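PDB 4HTL: beta-glucoside kinase from Listeria monocytogenes, which catalyses the ATP-dependent phosphorylation of cellobiose to cellobiose-6'-phosphate and may also regulate transcription of the cellobiose uptake operon. Local coordinates for residues Lys119-Gly132 with Phe236-Thr248. Sequence-based numbering, arbitrary orientation.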
ATOM      1  N   LYS A 119      10.707  11.497 -14.168  1.00 15.46           N
ATOM      2  CA  LYS A 119      11.772  11.031 -13.235  1.00 14.72           C
ATOM      3  C   LYS A 119      11.676   9.559 -12.913  1.00 15.95           C
ATOM      4  O   LYS A 119      12.527   9.022 -12.207  1.00 18.00           O
ATOM      5  CB  LYS A 119      11.704  11.843 -11.931  1.00 16.25           C
ATOM      6  CG  LYS A 119      11.979  13.318 -12.080  1.00 16.46           C
ATOM      7  CD  LYS A 119      11.786  14.031 -10.763  1.00 14.34           C
ATOM      8  CE  LYS A 119      12.285  15.443 -10.753  1.00 15.48           C
ATOM      9  NZ  LYS A 119      12.079  16.014  -9.383  1.00 15.56           N
ATOM     10  N   GLY A 120      10.636   8.889 -13.430  1.00 15.39           N
ATOM     11  CA  GLY A 120      10.447   7.451 -13.091  1.00 14.50           C
ATOM     12  C   GLY A 120      10.804   6.504 -14.236  1.00 14.61           C
ATOM     13  O   GLY A 120      10.414   5.327 -14.216  1.00 20.06           O
ATOM     14  N   GLN A 121      11.559   6.968 -15.227  1.00 15.87           N
ATOM     15  CA  GLN A 121      11.768   6.157 -16.417  1.00 14.35           C
ATOM     16  C   GLN A 121      12.418   4.797 -16.119  1.00 17.27           C
ATOM     17  O   GLN A 121      12.147   3.788 -16.812  1.00 20.43           O
ATOM     18  CB  GLN A 121      12.565   6.926 -17.440  1.00 16.33           C
ATOM     19  CG  GLN A 121      11.806   8.087 -18.031  1.00 16.54           C
ATOM     20  CD  GLN A 121      12.695   8.998 -18.860  1.00 16.58           C
ATOM     21  OE1 GLN A 121      13.821   9.374 -18.409  1.00 15.88           O
ATOM     22  NE2 GLN A 121      12.220   9.376 -20.074  1.00 19.95           N
ATOM     23  N   ASP A 122      13.359   4.786 -15.196  1.00 16.35           N
ATOM     24  CA  ASP A 122      14.111   3.589 -14.907  0.70 21.06           C
ATOM     25  C   ASP A 122      13.794   2.989 -13.548  1.00 20.28           C
ATOM     26  O   ASP A 122      14.606   2.253 -12.993  1.00 25.11           O
ATOM     27  CB  ASP A 122      15.575   3.914 -15.097  0.70 25.11           C
ATOM     28  CG  ASP A 122      15.863   4.336 -16.546  0.70 31.14           C
ATOM     29  OD1 ASP A 122      15.650   3.500 -17.451  0.70 28.66           O
ATOM     30  OD2 ASP A 122      16.222   5.516 -16.794  0.70 29.57           O
ATOM     31  N   LEU A 123      12.605   3.321 -13.025  1.00 17.51           N
ATOM     32  CA  LEU A 123      12.175   2.848 -11.722  1.00 15.81           C
ATOM     33  C   LEU A 123      11.097   1.795 -11.794  1.00 16.71           C
ATOM     34  O   LEU A 123      10.125   1.953 -12.520  1.00 22.37           O
ATOM     35  CB  LEU A 123      11.640   4.003 -10.921  1.00 16.26           C
ATOM     36  CG  LEU A 123      12.582   5.173 -10.697  1.00 16.83           C
ATOM     37  CD1 LEU A 123      11.923   6.212  -9.775  1.00 16.88           C
ATOM     38  CD2 LEU A 123      13.941   4.734 -10.119  1.00 19.90           C
ATOM     39  N   ASP A 124      11.262   0.726 -11.030  1.00 19.77           N
ATOM     40  CA  ASP A 124      10.215  -0.309 -10.908  1.00 21.72           C
ATOM     41  C   ASP A 124       9.282  -0.166  -9.705  1.00 17.47           C
ATOM     42  O   ASP A 124       8.226  -0.778  -9.697  1.00 17.86           O
ATOM     43  CB  ASP A 124      10.863  -1.673 -10.845  1.00 23.01           C
ATOM     44  CG  ASP A 124      11.390  -2.140 -12.194  1.00 25.60           C
ATOM     45  OD1 ASP A 124      11.044  -1.617 -13.282  1.00 24.99           O
ATOM     46  OD2 ASP A 124      12.175  -3.060 -12.145  1.00 36.22           O
ATOM     47  N   ASP A 125       9.637   0.649  -8.725  1.00 16.90           N
ATOM     48  CA  ASP A 125       8.823   0.767  -7.515  1.00 16.00           C
ATOM     49  C   ASP A 125       8.853   2.217  -7.060  1.00 14.05           C
ATOM     50  O   ASP A 125       9.843   2.675  -6.489  1.00 15.92           O
ATOM     51  CB  ASP A 125       9.383  -0.136  -6.392  1.00 16.50           C
ATOM     52  CG  ASP A 125       9.239  -1.599  -6.688  1.00 17.69           C
ATOM     53  OD1 ASP A 125      10.220  -2.174  -7.249  1.00 19.61           O
ATOM     54  OD2 ASP A 125       8.121  -2.141  -6.473  1.00 18.49           O
ATOM     55  N   PHE A 126       7.836   2.981  -7.475  1.00 15.03           N
ATOM     56  CA  PHE A 126       7.701   4.362  -7.030  1.00 14.85           C
ATOM     57  C   PHE A 126       6.238   4.718  -6.882  1.00 16.93           C
ATOM     58  O   PHE A 126       5.368   4.026  -7.399  1.00 16.31           O
ATOM     59  CB  PHE A 126       8.400   5.341  -7.965  1.00 16.62           C
ATOM     60  CG  PHE A 126       7.752   5.558  -9.312  1.00 17.03           C
ATOM     61  CD1 PHE A 126       8.036   4.703 -10.401  1.00 17.58           C
ATOM     62  CD2 PHE A 126       6.934   6.631  -9.535  1.00 17.95           C
ATOM     63  CE1 PHE A 126       7.517   4.950 -11.626  1.00 18.82           C
ATOM     64  CE2 PHE A 126       6.390   6.873 -10.760  1.00 17.15           C
ATOM     65  CZ  PHE A 126       6.711   6.036 -11.836  1.00 15.62           C
ATOM     66  N   LEU A 127       5.993   5.746  -6.085  1.00 15.26           N
ATOM     67  CA  LEU A 127       4.674   6.268  -5.887  1.00 14.39           C
ATOM     68  C   LEU A 127       4.611   7.738  -6.325  1.00 13.97           C
ATOM     69  O   LEU A 127       5.592   8.459  -6.294  1.00 15.48           O
ATOM     70  CB  LEU A 127       4.255   6.187  -4.433  1.00 13.07           C
ATOM     71  CG  LEU A 127       4.472   4.858  -3.691  1.00 11.36           C
ATOM     72  CD1 LEU A 127       4.132   4.983  -2.200  1.00 15.13           C
ATOM     73  CD2 LEU A 127       3.593   3.770  -4.368  1.00 16.04           C
ATOM     74  N   CYS A 128       3.410   8.144  -6.692  1.00 13.85           N
ATOM     75  CA  CYS A 128       3.076   9.555  -6.875  1.00 15.01           C
ATOM     76  C   CYS A 128       1.994   9.981  -5.859  1.00 17.48           C
ATOM     77  O   CYS A 128       0.905   9.385  -5.758  1.00 19.60           O
ATOM     78  CB  CYS A 128       2.589   9.791  -8.234  1.00 16.08           C
ATOM     79  SG  CYS A 128       3.837   9.559  -9.525  1.00 20.18           S
ATOM     80  N   LEU A 129       2.286  11.054  -5.166  1.00 15.79           N
ATOM     81  CA  LEU A 129       1.387  11.616  -4.147  1.00 17.57           C
ATOM     82  C   LEU A 129       1.082  13.060  -4.598  1.00 16.63           C
ATOM     83  O   LEU A 129       1.988  13.854  -4.821  1.00 17.01           O
ATOM     84  CB  LEU A 129       2.075  11.584  -2.807  1.00 17.81           C
ATOM     85  CG  LEU A 129       1.410  12.363  -1.650  1.00 17.09           C
ATOM     86  CD1 LEU A 129       0.027  11.796  -1.303  1.00 19.23           C
ATOM     87  CD2 LEU A 129       2.347  12.427  -0.443  1.00 21.68           C
ATOM     88  N   THR A 130      -0.202  13.372  -4.744  1.00 16.09           N
ATOM     89  CA  THR A 130      -0.663  14.705  -5.201  1.00 16.47           C
ATOM     90  C   THR A 130      -1.428  15.349  -4.073  1.00 16.83           C
ATOM     91  O   THR A 130      -2.384  14.772  -3.602  1.00 19.72           O
ATOM     92  CB  THR A 130      -1.504  14.555  -6.463  1.00 17.52           C
ATOM     93  OG1 THR A 130      -0.716  13.837  -7.467  1.00 20.94           O
ATOM     94  CG2 THR A 130      -1.836  15.941  -7.053  1.00 21.03           C
ATOM     95  N   ILE A 131      -1.031  16.555  -3.666  1.00 15.98           N
ATOM     96  CA  ILE A 131      -1.630  17.267  -2.535  1.00 16.10           C
ATOM     97  C   ILE A 131      -2.093  18.665  -3.007  1.00 17.64           C
ATOM     98  O   ILE A 131      -1.294  19.515  -3.357  1.00 21.28           O
ATOM     99  CB  ILE A 131      -0.642  17.447  -1.395  1.00 17.05           C
ATOM    100  CG1 ILE A 131      -0.036  16.128  -0.958  1.00 20.71           C
ATOM    101  CG2 ILE A 131      -1.281  18.165  -0.191  1.00 19.17           C
ATOM    102  CD1 ILE A 131       1.172  16.272  -0.031  1.00 24.05           C
ATOM    103  N   GLY A 132      -3.396  18.860  -3.064  1.00 20.77           N
ATOM    104  CA  GLY A 132      -3.964  20.200  -3.363  1.00 23.47           C
ATOM    105  C   GLY A 132      -5.259  20.417  -2.590  1.00 24.88           C
ATOM    106  O   GLY A 132      -5.228  20.530  -1.378  1.00 23.52           O
ATOM    107  N   PHE A 236       4.818   0.004   0.797  1.00 14.02           N
ATOM    108  CA  PHE A 236       5.184  -0.259  -0.561  1.00 12.81           C
ATOM    109  C   PHE A 236       6.697  -0.415  -0.781  1.00 13.52           C
ATOM    110  O   PHE A 236       7.125  -0.969  -1.807  1.00 16.12           O
ATOM    111  CB  PHE A 236       4.711   0.919  -1.468  1.00 13.67           C
ATOM    112  CG  PHE A 236       3.209   0.982  -1.644  1.00 13.07           C
ATOM    113  CD1 PHE A 236       2.581   0.141  -2.552  1.00 15.18           C
ATOM    114  CD2 PHE A 236       2.444   1.775  -0.830  1.00 14.01           C
ATOM    115  CE1 PHE A 236       1.191   0.148  -2.701  1.00 14.50           C
ATOM    116  CE2 PHE A 236       1.049   1.814  -0.990  1.00 15.57           C
ATOM    117  CZ  PHE A 236       0.417   0.966  -1.891  1.00 15.48           C
ATOM    118  N   ASP A 237       7.494   0.154   0.098  1.00 14.67           N
ATOM    119  CA  ASP A 237       8.959   0.182  -0.067  1.00 15.24           C
ATOM    120  C   ASP A 237       9.328   0.698  -1.452  1.00 15.59           C
ATOM    121  O   ASP A 237      10.098   0.079  -2.182  1.00 15.52           O
ATOM    122  CB  ASP A 237       9.565  -1.200   0.243  1.00 16.34           C
ATOM    123  CG  ASP A 237      11.099  -1.252   0.110  1.00 15.49           C
ATOM    124  OD1 ASP A 237      11.778  -0.252   0.450  1.00 17.04           O
ATOM    125  OD2 ASP A 237      11.626  -2.282  -0.399  1.00 17.31           O
ATOM    126  N   PRO A 238       8.784   1.882  -1.820  1.00 15.06           N
ATOM    127  CA  PRO A 238       9.258   2.488  -3.033  1.00 14.54           C
ATOM    128  C   PRO A 238      10.695   2.977  -2.928  1.00 15.17           C
ATOM    129  O   PRO A 238      11.173   3.202  -1.843  1.00 15.81           O
ATOM    130  CB  PRO A 238       8.342   3.681  -3.175  1.00 15.36           C
ATOM    131  CG  PRO A 238       8.087   4.126  -1.711  1.00 15.01           C
ATOM    132  CD  PRO A 238       8.034   2.826  -0.946  1.00 14.14           C
ATOM    133  N   THR A 239      11.374   3.194  -4.051  1.00 15.17           N
ATOM    134  CA  THR A 239      12.634   3.914  -4.029  1.00 14.43           C
ATOM    135  C   THR A 239      12.426   5.441  -3.995  1.00 14.92           C
ATOM    136  O   THR A 239      13.232   6.174  -3.411  1.00 16.83           O
ATOM    137  CB  THR A 239      13.496   3.514  -5.249  1.00 16.46           C
ATOM    138  OG1 THR A 239      12.828   3.876  -6.473  1.00 17.51           O
ATOM    139  CG2 THR A 239      13.836   2.010  -5.175  1.00 17.55           C
ATOM    140  N   HIS A 240      11.322   5.883  -4.592  1.00 15.21           N
ATOM    141  CA  HIS A 240      11.029   7.309  -4.822  1.00 16.35           C
ATOM    142  C   HIS A 240       9.552   7.557  -4.595  1.00 18.02           C
ATOM    143  O   HIS A 240       8.710   6.732  -4.975  1.00 14.57           O
ATOM    144  CB  HIS A 240      11.326   7.743  -6.259  1.00 16.75           C
ATOM    145  CG  HIS A 240      12.770   7.706  -6.627  1.00 16.80           C
ATOM    146  ND1 HIS A 240      13.468   6.544  -6.717  1.00 17.74           N
ATOM    147  CD2 HIS A 240      13.648   8.720  -6.953  1.00 17.60           C
ATOM    148  CE1 HIS A 240      14.725   6.816  -7.081  1.00 19.50           C
ATOM    149  NE2 HIS A 240      14.844   8.153  -7.213  1.00 18.84           N
ATOM    150  N   ILE A 241       9.236   8.680  -3.970  1.00 16.10           N
ATOM    151  CA  ILE A 241       7.875   9.209  -3.948  1.00 14.26           C
ATOM    152  C   ILE A 241       7.920  10.596  -4.539  1.00 13.94           C
ATOM    153  O   ILE A 241       8.592  11.497  -4.015  1.00 15.90           O
ATOM    154  CB  ILE A 241       7.267   9.255  -2.529  1.00 14.80           C
ATOM    155  CG1 ILE A 241       7.277   7.828  -1.898  1.00 14.10           C
ATOM    156  CG2 ILE A 241       5.833   9.844  -2.537  1.00 14.90           C
ATOM    157  CD1 ILE A 241       6.789   7.786  -0.464  1.00 15.98           C
ATOM    158  N   PHE A 242       7.195  10.753  -5.628  1.00 14.33           N
ATOM    159  CA  PHE A 242       7.114  12.032  -6.325  1.00 16.98           C
ATOM    160  C   PHE A 242       5.893  12.789  -5.864  1.00 16.91           C
ATOM    161  O   PHE A 242       4.755  12.281  -5.958  1.00 16.32           O
ATOM    162  CB  PHE A 242       7.097  11.836  -7.837  1.00 17.58           C
ATOM    163  CG  PHE A 242       8.318  11.102  -8.367  1.00 16.07           C
ATOM    164  CD1 PHE A 242       9.574  11.627  -8.200  1.00 16.18           C
ATOM    165  CD2 PHE A 242       8.211   9.839  -8.950  1.00 16.45           C
ATOM    166  CE1 PHE A 242      10.699  10.957  -8.618  1.00 19.01           C
ATOM    167  CE2 PHE A 242       9.330   9.184  -9.400  1.00 17.16           C
ATOM    168  CZ  PHE A 242      10.564   9.721  -9.224  1.00 17.90           C
ATOM    169  N   ILE A 243       6.109  14.019  -5.396  1.00 18.29           N
ATOM    170  CA  ILE A 243       5.021  14.777  -4.811  1.00 15.70           C
ATOM    171  C   ILE A 243       4.696  15.972  -5.686  1.00 14.62           C
ATOM    172  O   ILE A 243       5.598  16.687  -6.129  1.00 18.36           O
ATOM    173  CB  ILE A 243       5.331  15.256  -3.377  1.00 16.07           C
ATOM    174  CG1 ILE A 243       5.846  14.090  -2.471  1.00 16.30           C
ATOM    175  CG2 ILE A 243       4.037  15.906  -2.795  1.00 18.29           C
ATOM    176  CD1 ILE A 243       6.274  14.466  -1.035  1.00 19.12           C
ATOM    177  N   GLY A 244       3.399  16.105  -6.012  1.00 14.89           N
ATOM    178  CA  GLY A 244       2.918  17.144  -6.878  1.00 18.55           C
ATOM    179  C   GLY A 244       1.625  17.753  -6.365  1.00 19.36           C
ATOM    180  O   GLY A 244       1.208  17.506  -5.236  1.00 17.86           O
ATOM    181  N   GLY A 245       1.008  18.586  -7.203  1.00 18.98           N
ATOM    182  CA  GLY A 245      -0.238  19.249  -6.876  1.00 21.93           C
ATOM    183  C   GLY A 245      -0.023  20.685  -6.409  1.00 20.28           C
ATOM    184  O   GLY A 245       1.084  21.227  -6.466  1.00 21.69           O
ATOM    185  N   GLY A 246      -1.096  21.267  -5.870  1.00 19.43           N
ATOM    186  CA  GLY A 246      -1.090  22.624  -5.345  1.00 24.04           C
ATOM    187  C   GLY A 246       0.034  22.929  -4.376  1.00 22.12           C
ATOM    188  O   GLY A 246       0.529  24.035  -4.350  1.00 25.81           O
ATOM    189  N   ILE A 247       0.449  21.940  -3.583  1.00 20.08           N
ATOM    190  CA  ILE A 247       1.522  22.136  -2.614  1.00 21.54           C
ATOM    191  C   ILE A 247       2.805  22.666  -3.211  1.00 20.95           C
ATOM    192  O   ILE A 247       3.573  23.356  -2.527  1.00 20.50           O
ATOM    193  CB  ILE A 247       1.759  20.821  -1.798  1.00 23.08           C
ATOM    194  CG1 ILE A 247       2.567  21.088  -0.558  1.00 24.07           C
ATOM    195  CG2 ILE A 247       2.311  19.675  -2.686  1.00 22.39           C
ATOM    196  CD1 ILE A 247       2.654  19.851   0.318  1.00 24.41           C
ATOM    197  N   THR A 248       3.051  22.351  -4.480  1.00 22.74           N
ATOM    198  CA  THR A 248       4.224  22.900  -5.197  1.00 28.24           C
ATOM    199  C   THR A 248       4.233  24.440  -5.331  1.00 25.55           C
ATOM    200  O   THR A 248       5.256  25.024  -5.719  1.00 34.62           O
ATOM    201  CB  THR A 248       4.403  22.308  -6.618  1.00 35.70           C
ATOM    202  OG1 THR A 248       3.456  22.886  -7.551  1.00 37.83           O
ATOM    203  CG2 THR A 248       4.294  20.826  -6.578  1.00 26.99           C
TER
HETATM  204  O   HOH W   1       6.288  -1.220  -4.599  1.00 16.41           O
HETATM  205  O   HOH W   2      12.457   1.782  -8.298  1.00 18.24           O
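F242 fills the apolar centre on one sheet face, large and flat enough to meet several neighbours: F126 CD2 lies 3.5 Å from F242 CD2 at its edge, the ring planes inclined at 67°, while L123 CD1 and K119 CB approach the far end of the ring. F126 CG sits between its backbone N and carbonyl carbon (chi1 71°), which turns the ring toward F242 and under the CA of G120, where glycine lets the backbone lie close over one face of the F126 ring. L123, whose branched end is compact enough to fit against a ring, lays CD1 over the H240 imidazole face, 3.7 Å from its centroid. The opposite face is largely aliphatic, with one ring at its end: L127 CD2 lies over a face of F236, and I131 CD1 meets I247 CD1 at 3.9 Å.

Between these layers, strands 126-131 and 240-244 run parallel; L127 and L129 each bond through N and O to the residues flanking I241 and I243, and I131 N bonds G244 O. F242 N to L127 O is 2.9 Å and nearly straight at 168°. Beyond G244, positive phi at G245, easy for glycine, turns the chain until I247 N reaches I131 O at 3.0 Å.

At the polar edge T239 N bonds D125 O, and T239 OG1 lies 2.8 Å from H240 ND1 in a hydrogen bond at the imidazole edge. One water joins D125 OD2, which also accepts from N142 N, to F236 O; K119 reaches out to E272.

The pair forms the middle of a five-stranded sheet of the ROK actin-like ATPase fold, between strands 135-141 and 270-273; helices 212-236 and 253-261 cover the face of L127, L129 and I243, and F236 stacks on F236 of the second subunit.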